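Local atomic coordinates of type IV pilus assembly protein PilF (Thermus thermophilus HB8, PDB entry 5OIU), a protein that probably hydrolyses ATP as a hexameric AAA+ motor to power the assembly of type IV pili. Residues Q275-V287 with Q376-T388. Numbering follows the deposited sequence.
With ZN (zinc ion), chain S; ATP (adenosine-5'-triphosphate), chain Q.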
loop_
_atom_site.group_PDB
_atom_site.type_symbol
_atom_site.label_atom_id
_atom_site.label_comp_id
_atom_site.label_asym_id
_atom_site.label_seq_id
_atom_site.Cartn_x
_atom_site.Cartn_y
_atom_site.Cartn_z
ATOM N N GLN C 275 7.648 24.736 11.586
ATOM C CA GLN C 275 7.579 26.181 11.716
ATOM C C GLN C 275 7.753 26.900 10.378
ATOM O O GLN C 275 8.179 26.322 9.373
ATOM C CB GLN C 275 8.600 26.683 12.751
ATOM C CG GLN C 275 10.072 26.416 12.478
ATOM C CD GLN C 275 10.938 27.047 13.578
ATOM O OE1 GLN C 275 10.953 26.586 14.722
ATOM N NE2 GLN C 275 11.634 28.120 13.237
ATOM N N ARG C 276 7.378 28.180 10.398
ATOM C CA ARG C 276 7.526 29.112 9.289
ATOM C C ARG C 276 8.030 30.449 9.817
ATOM O O ARG C 276 7.787 30.815 10.972
ATOM C CB ARG C 276 6.197 29.354 8.550
ATOM C CG ARG C 276 5.573 28.124 7.997
ATOM C CD ARG C 276 6.494 27.477 6.984
ATOM N NE ARG C 276 5.724 26.538 6.179
ATOM C CZ ARG C 276 5.453 25.294 6.564
ATOM N NH1 ARG C 276 5.930 24.832 7.729
ATOM N NH2 ARG C 276 4.717 24.508 5.782
ATOM N N LEU C 277 8.687 31.209 8.950
ATOM C CA LEU C 277 8.977 32.606 9.252
ATOM C C LEU C 277 8.028 33.527 8.470
ATOM O O LEU C 277 7.898 33.409 7.244
ATOM C CB LEU C 277 10.442 32.918 8.945
ATOM C CG LEU C 277 11.498 32.198 9.807
ATOM C CD1 LEU C 277 12.898 32.760 9.554
ATOM C CD2 LEU C 277 11.177 32.283 11.293
ATOM N N VAL C 278 7.338 34.418 9.189
ATOM C CA VAL C 278 6.508 35.460 8.586
ATOM C C VAL C 278 7.199 36.794 8.785
ATOM O O VAL C 278 7.982 36.988 9.720
ATOM C CB VAL C 278 5.069 35.567 9.148
ATOM C CG1 VAL C 278 4.316 34.264 9.042
ATOM C CG2 VAL C 278 5.101 36.060 10.561
ATOM N N ARG C 279 6.882 37.732 7.902
ATOM C CA ARG C 279 7.432 39.067 8.012
ATOM C C ARG C 279 6.671 39.853 9.072
ATOM O O ARG C 279 5.456 39.691 9.254
ATOM C CB ARG C 279 7.377 39.783 6.668
ATOM C CG ARG C 279 8.442 39.307 5.717
ATOM C CD ARG C 279 8.520 40.212 4.527
ATOM N NE ARG C 279 7.286 40.150 3.760
ATOM C CZ ARG C 279 6.941 41.015 2.806
ATOM N NH1 ARG C 279 7.735 42.035 2.494
ATOM N NH2 ARG C 279 5.792 40.855 2.167
ATOM N N ARG C 280 7.404 40.711 9.764
ATOM C CA ARG C 280 6.942 41.390 10.958
ATOM C C ARG C 280 6.536 42.823 10.625
ATOM O O ARG C 280 7.320 43.568 10.027
ATOM C CB ARG C 280 8.059 41.368 11.991
ATOM C CG ARG C 280 7.669 41.874 13.326
ATOM C CD ARG C 280 8.742 41.524 14.312
ATOM N NE ARG C 280 8.270 41.745 15.669
ATOM C CZ ARG C 280 8.938 41.381 16.753
ATOM N NH1 ARG C 280 10.119 40.775 16.628
ATOM N NH2 ARG C 280 8.421 41.624 17.950
ATOM N N VAL C 281 5.317 43.207 11.015
ATOM C CA VAL C 281 4.819 44.540 10.685
ATOM C C VAL C 281 5.696 45.607 11.330
ATOM O O VAL C 281 6.008 45.534 12.527
ATOM C CB VAL C 281 3.358 44.687 11.143
ATOM C CG1 VAL C 281 2.905 46.129 10.990
ATOM C CG2 VAL C 281 2.440 43.748 10.362
ATOM N N CYS C 282 6.083 46.612 10.541
ATOM C CA CYS C 282 6.803 47.761 11.081
ATOM C C CYS C 282 6.024 48.421 12.215
ATOM O O CYS C 282 4.799 48.547 12.171
ATOM C CB CYS C 282 7.078 48.789 9.983
ATOM S SG CYS C 282 7.758 50.384 10.595
ATOM N N GLU C 283 6.747 48.849 13.243
ATOM C CA GLU C 283 6.085 49.356 14.436
ATOM C C GLU C 283 5.646 50.803 14.308
ATOM O O GLU C 283 4.793 51.240 15.085
ATOM C CB GLU C 283 7.003 49.223 15.647
ATOM C CG GLU C 283 7.171 47.811 16.117
ATOM C CD GLU C 283 5.922 47.267 16.786
ATOM O OE1 GLU C 283 4.869 47.954 16.779
ATOM O OE2 GLU C 283 6.003 46.143 17.331
ATOM N N HIS C 284 6.197 51.542 13.345
ATOM C CA HIS C 284 6.016 52.986 13.274
ATOM C C HIS C 284 4.975 53.428 12.252
ATOM O O HIS C 284 4.512 54.570 12.324
ATOM C CB HIS C 284 7.358 53.666 12.972
ATOM C CG HIS C 284 8.430 53.353 13.972
ATOM N ND1 HIS C 284 9.734 53.078 13.609
ATOM C CD2 HIS C 284 8.388 53.258 15.324
ATOM C CE1 HIS C 284 10.446 52.826 14.693
ATOM N NE2 HIS C 284 9.653 52.928 15.747
ATOM N N CYS C 285 4.602 52.572 11.298
ATOM C CA CYS C 285 3.466 52.852 10.431
ATOM C C CYS C 285 2.355 51.828 10.609
ATOM O O CYS C 285 1.513 51.670 9.722
ATOM C CB CYS C 285 3.896 52.904 8.970
ATOM S SG CYS C 285 4.675 51.409 8.423
ATOM N N LYS C 286 2.336 51.125 11.732
ATOM C CA LYS C 286 1.311 50.124 11.954
ATOM C C LYS C 286 -0.050 50.798 12.082
ATOM O O LYS C 286 -0.169 51.920 12.572
ATOM C CB LYS C 286 1.625 49.293 13.203
ATOM C CG LYS C 286 0.691 48.113 13.395
ATOM C CD LYS C 286 0.844 47.446 14.757
ATOM C CE LYS C 286 2.130 46.657 14.872
ATOM N NZ LYS C 286 2.070 45.752 16.066
ATOM N N VAL C 287 -1.091 50.098 11.638
ATOM C CA VAL C 287 -2.419 50.686 11.560
ATOM C C VAL C 287 -3.443 49.558 11.620
ATOM O O VAL C 287 -3.139 48.410 11.288
ATOM C CB VAL C 287 -2.545 51.541 10.278
ATOM C CG1 VAL C 287 -2.655 50.666 9.054
ATOM C CG2 VAL C 287 -3.742 52.384 10.378
ATOM N N GLN C 376 -2.595 40.098 17.067
ATOM C CA GLN C 376 -1.890 40.983 17.980
ATOM C C GLN C 376 -1.014 42.004 17.266
ATOM O O GLN C 376 -0.326 42.781 17.929
ATOM C CB GLN C 376 -1.046 40.162 18.954
ATOM C CG GLN C 376 -1.894 39.252 19.809
ATOM C CD GLN C 376 -1.066 38.354 20.707
ATOM O OE1 GLN C 376 -0.660 37.261 20.306
ATOM N NE2 GLN C 376 -0.797 38.814 21.930
ATOM N N GLY C 377 -1.018 42.028 15.941
ATOM C CA GLY C 377 -0.213 42.973 15.208
ATOM C C GLY C 377 1.219 42.568 14.939
ATOM O O GLY C 377 1.988 43.390 14.432
ATOM N N ILE C 378 1.614 41.336 15.253
ATOM C CA ILE C 378 2.978 40.913 14.936
ATOM C C ILE C 378 3.179 40.822 13.425
ATOM O O ILE C 378 4.239 41.182 12.896
ATOM C CB ILE C 378 3.280 39.578 15.631
ATOM C CG1 ILE C 378 3.217 39.775 17.137
ATOM C CG2 ILE C 378 4.621 39.055 15.220
ATOM C CD1 ILE C 378 2.904 38.534 17.896
ATOM N N THR C 379 2.167 40.348 12.708
ATOM C CA THR C 379 2.263 40.158 11.272
ATOM C C THR C 379 0.920 40.487 10.625
ATOM O O THR C 379 -0.103 40.690 11.297
ATOM C CB THR C 379 2.704 38.724 10.937
ATOM O OG1 THR C 379 2.902 38.600 9.534
ATOM C CG2 THR C 379 1.655 37.694 11.395
ATOM N N THR C 380 0.940 40.569 9.300
ATOM C CA THR C 380 -0.301 40.689 8.560
ATOM C C THR C 380 -0.932 39.321 8.394
ATOM O O THR C 380 -0.271 38.286 8.503
ATOM C CB THR C 380 -0.055 41.286 7.185
ATOM O OG1 THR C 380 0.661 40.327 6.394
ATOM C CG2 THR C 380 0.740 42.569 7.304
ATOM N N LEU C 381 -2.231 39.319 8.125
ATOM C CA LEU C 381 -2.883 38.063 7.780
ATOM C C LEU C 381 -2.371 37.526 6.450
ATOM O O LEU C 381 -2.270 36.306 6.279
ATOM C CB LEU C 381 -4.391 38.248 7.737
ATOM C CG LEU C 381 -5.153 37.006 7.304
ATOM C CD1 LEU C 381 -5.244 36.035 8.475
ATOM C CD2 LEU C 381 -6.536 37.374 6.763
ATOM N N GLU C 382 -2.015 38.413 5.513
ATOM C CA GLU C 382 -1.520 37.953 4.216
ATOM C C GLU C 382 -0.248 37.135 4.380
ATOM O O GLU C 382 -0.107 36.063 3.779
ATOM C CB GLU C 382 -1.284 39.134 3.272
ATOM C CG GLU C 382 -2.578 39.723 2.675
ATOM C CD GLU C 382 -3.391 40.547 3.692
ATOM O OE1 GLU C 382 -2.773 41.213 4.549
ATOM O OE2 GLU C 382 -4.645 40.539 3.629
ATOM N N GLU C 383 0.691 37.628 5.195
ATOM C CA GLU C 383 1.892 36.860 5.502
ATOM C C GLU C 383 1.534 35.477 6.014
ATOM O O GLU C 383 2.091 34.471 5.562
ATOM C CB GLU C 383 2.743 37.602 6.530
ATOM C CG GLU C 383 3.699 38.577 5.913
ATOM C CD GLU C 383 4.713 37.888 5.028
ATOM O OE1 GLU C 383 5.429 37.016 5.548
ATOM O OE2 GLU C 383 4.792 38.209 3.818
ATOM N N VAL C 384 0.573 35.406 6.936
ATOM C CA VAL C 384 0.152 34.115 7.476
ATOM C C VAL C 384 -0.384 33.220 6.362
ATOM O O VAL C 384 0.088 32.093 6.163
ATOM C CB VAL C 384 -0.889 34.317 8.589
ATOM C CG1 VAL C 384 -1.545 32.997 8.939
ATOM C CG2 VAL C 384 -0.226 34.960 9.816
ATOM N N LEU C 385 -1.393 33.708 5.630
ATOM C CA LEU C 385 -1.966 32.931 4.533
ATOM C C LEU C 385 -0.904 32.506 3.531
ATOM O O LEU C 385 -0.966 31.400 2.988
ATOM C CB LEU C 385 -3.048 33.730 3.826
ATOM C CG LEU C 385 -4.147 34.211 4.747
ATOM C CD1 LEU C 385 -5.182 34.991 3.944
ATOM C CD2 LEU C 385 -4.781 33.021 5.440
ATOM N N ALA C 386 0.075 33.377 3.269
ATOM C CA ALA C 386 1.153 33.016 2.352
ATOM C C ALA C 386 1.863 31.749 2.811
ATOM O O ALA C 386 2.103 30.830 2.017
ATOM C CB ALA C 386 2.145 34.171 2.234
ATOM N N ARG C 387 2.174 31.674 4.114
ATOM C CA ARG C 387 3.028 30.632 4.671
ATOM C C ARG C 387 2.320 29.306 4.870
ATOM O O ARG C 387 2.983 28.323 5.205
ATOM C CB ARG C 387 3.600 31.082 6.018
ATOM C CG ARG C 387 4.724 32.076 5.959
ATOM C CD ARG C 387 5.839 31.617 5.039
ATOM N NE ARG C 387 5.651 32.209 3.731
ATOM C CZ ARG C 387 5.875 33.487 3.461
ATOM N NH1 ARG C 387 6.329 34.282 4.427
ATOM N NH2 ARG C 387 5.659 33.961 2.228
ATOM N N THR C 388 1.011 29.240 4.686
ATOM C CA THR C 388 0.278 28.096 5.199
ATOM C C THR C 388 -0.658 27.519 4.161
ATOM O O THR C 388 -1.789 27.151 4.479
ATOM C CB THR C 388 -0.512 28.473 6.448
ATOM O OG1 THR C 388 -1.417 29.549 6.136
ATOM C CG2 THR C 388 0.431 28.888 7.579
HETATM ZN ZN ZN S . 7.106 51.525 8.534
HETATM P PG ATP Q . 18.249 25.650 6.268
HETATM O O1G ATP Q . 17.024 25.146 5.510
HETATM O O2G ATP Q . 18.891 24.609 7.160
HETATM O O3G ATP Q . 19.263 26.374 5.420
HETATM P PB ATP Q . 16.995 26.736 8.617
HETATM O O1B ATP Q . 15.627 26.152 8.376
HETATM O O2B ATP Q . 17.948 26.109 9.607
HETATM O O3B ATP Q . 17.760 26.875 7.209
HETATM P PA ATP Q . 17.979 29.068 9.850
HETATM O O1A ATP Q . 18.064 28.894 11.343
HETATM O O2A ATP Q . 19.231 28.868 9.030
HETATM O O3A ATP Q . 16.799 28.245 9.128
HETATM O "O5'" ATP Q . 17.465 30.578 9.686
HETATM C "C5'" ATP Q . 17.288 31.188 8.410
HETATM C "C4'" ATP Q . 17.277 32.693 8.645
HETATM O "O4'" ATP Q . 16.138 33.078 9.424
HETATM C "C3'" ATP Q . 18.515 33.101 9.418
HETATM O "O3'" ATP Q . 18.958 34.314 8.779
HETATM C "C2'" ATP Q . 18.000 33.283 10.844
HETATM O "O2'" ATP Q . 18.777 34.189 11.649
HETATM C "C1'" ATP Q . 16.547 33.714 10.631
HETATM N N9 ATP Q . 15.641 33.269 11.708
HETATM C C8 ATP Q . 15.550 31.999 12.162
HETATM N N7 ATP Q . 14.619 31.903 13.147
HETATM C C5 ATP Q . 14.101 33.125 13.346
HETATM C C6 ATP Q . 13.078 33.707 14.243
HETATM N N6 ATP Q . 12.418 32.943 15.151
HETATM N N1 ATP Q . 12.822 35.026 14.127
HETATM C C2 ATP Q . 13.474 35.787 13.224
HETATM N N3 ATP Q . 14.415 35.326 12.375
HETATM C C4 ATP Q . 14.771 34.023 12.386
HETATM O O HOH W 1 2.960 39.155 2.404
#
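Glu383 holds Arg279 at both backbone and side chain, joining the C-terminal helix 381-387 to strand 275-281, which it runs alongside in the opposite direction. Its OE1 accepts from Arg279 N at 2.9 Å, the donor standing above the carboxylate plane. Its OE2 takes both NE and NH2 of the same arginine, NE at 3.2 Å; the oxygen lies in the guanidinium plane, which stands 76° from the carboxylate. This side-on grip depends on the bend of Arg279 at chi3 (-65°), which turns the NE/NH2 edge of the guanidinium to OE2. OE1 also takes a weak, bent bond from Arg387 NH1, within the salt bridge, and the same NH1 makes a second weak hydrogen bond, to Leu277 O. Between these polar groups, Val278 sets CG1 against Arg387 CG at 3.8 Å and CG2 against Thr379. With its OG1 anti to the backbone N (chi1 -175°), Thr379 donates to Arg279 O at 2.8 Å, nearly along the C=O axis. Farther on, Val281 N bonds Ile378 O, and Lys286 NZ reaches Gly377 O from above the carbonyl plane at 2.9 Å. A glutamine at Glu383 would probably leave two arginines without their shared countercharge and weaken the hold on Arg279. The helix thus packs on the strand that carries Leu277 against the ATP adenine and leads into zinc ligands Cys282 and Cys285; in this largely buried contact a single carboxylate, shared by two arginines, probably eases their mutual repulsion.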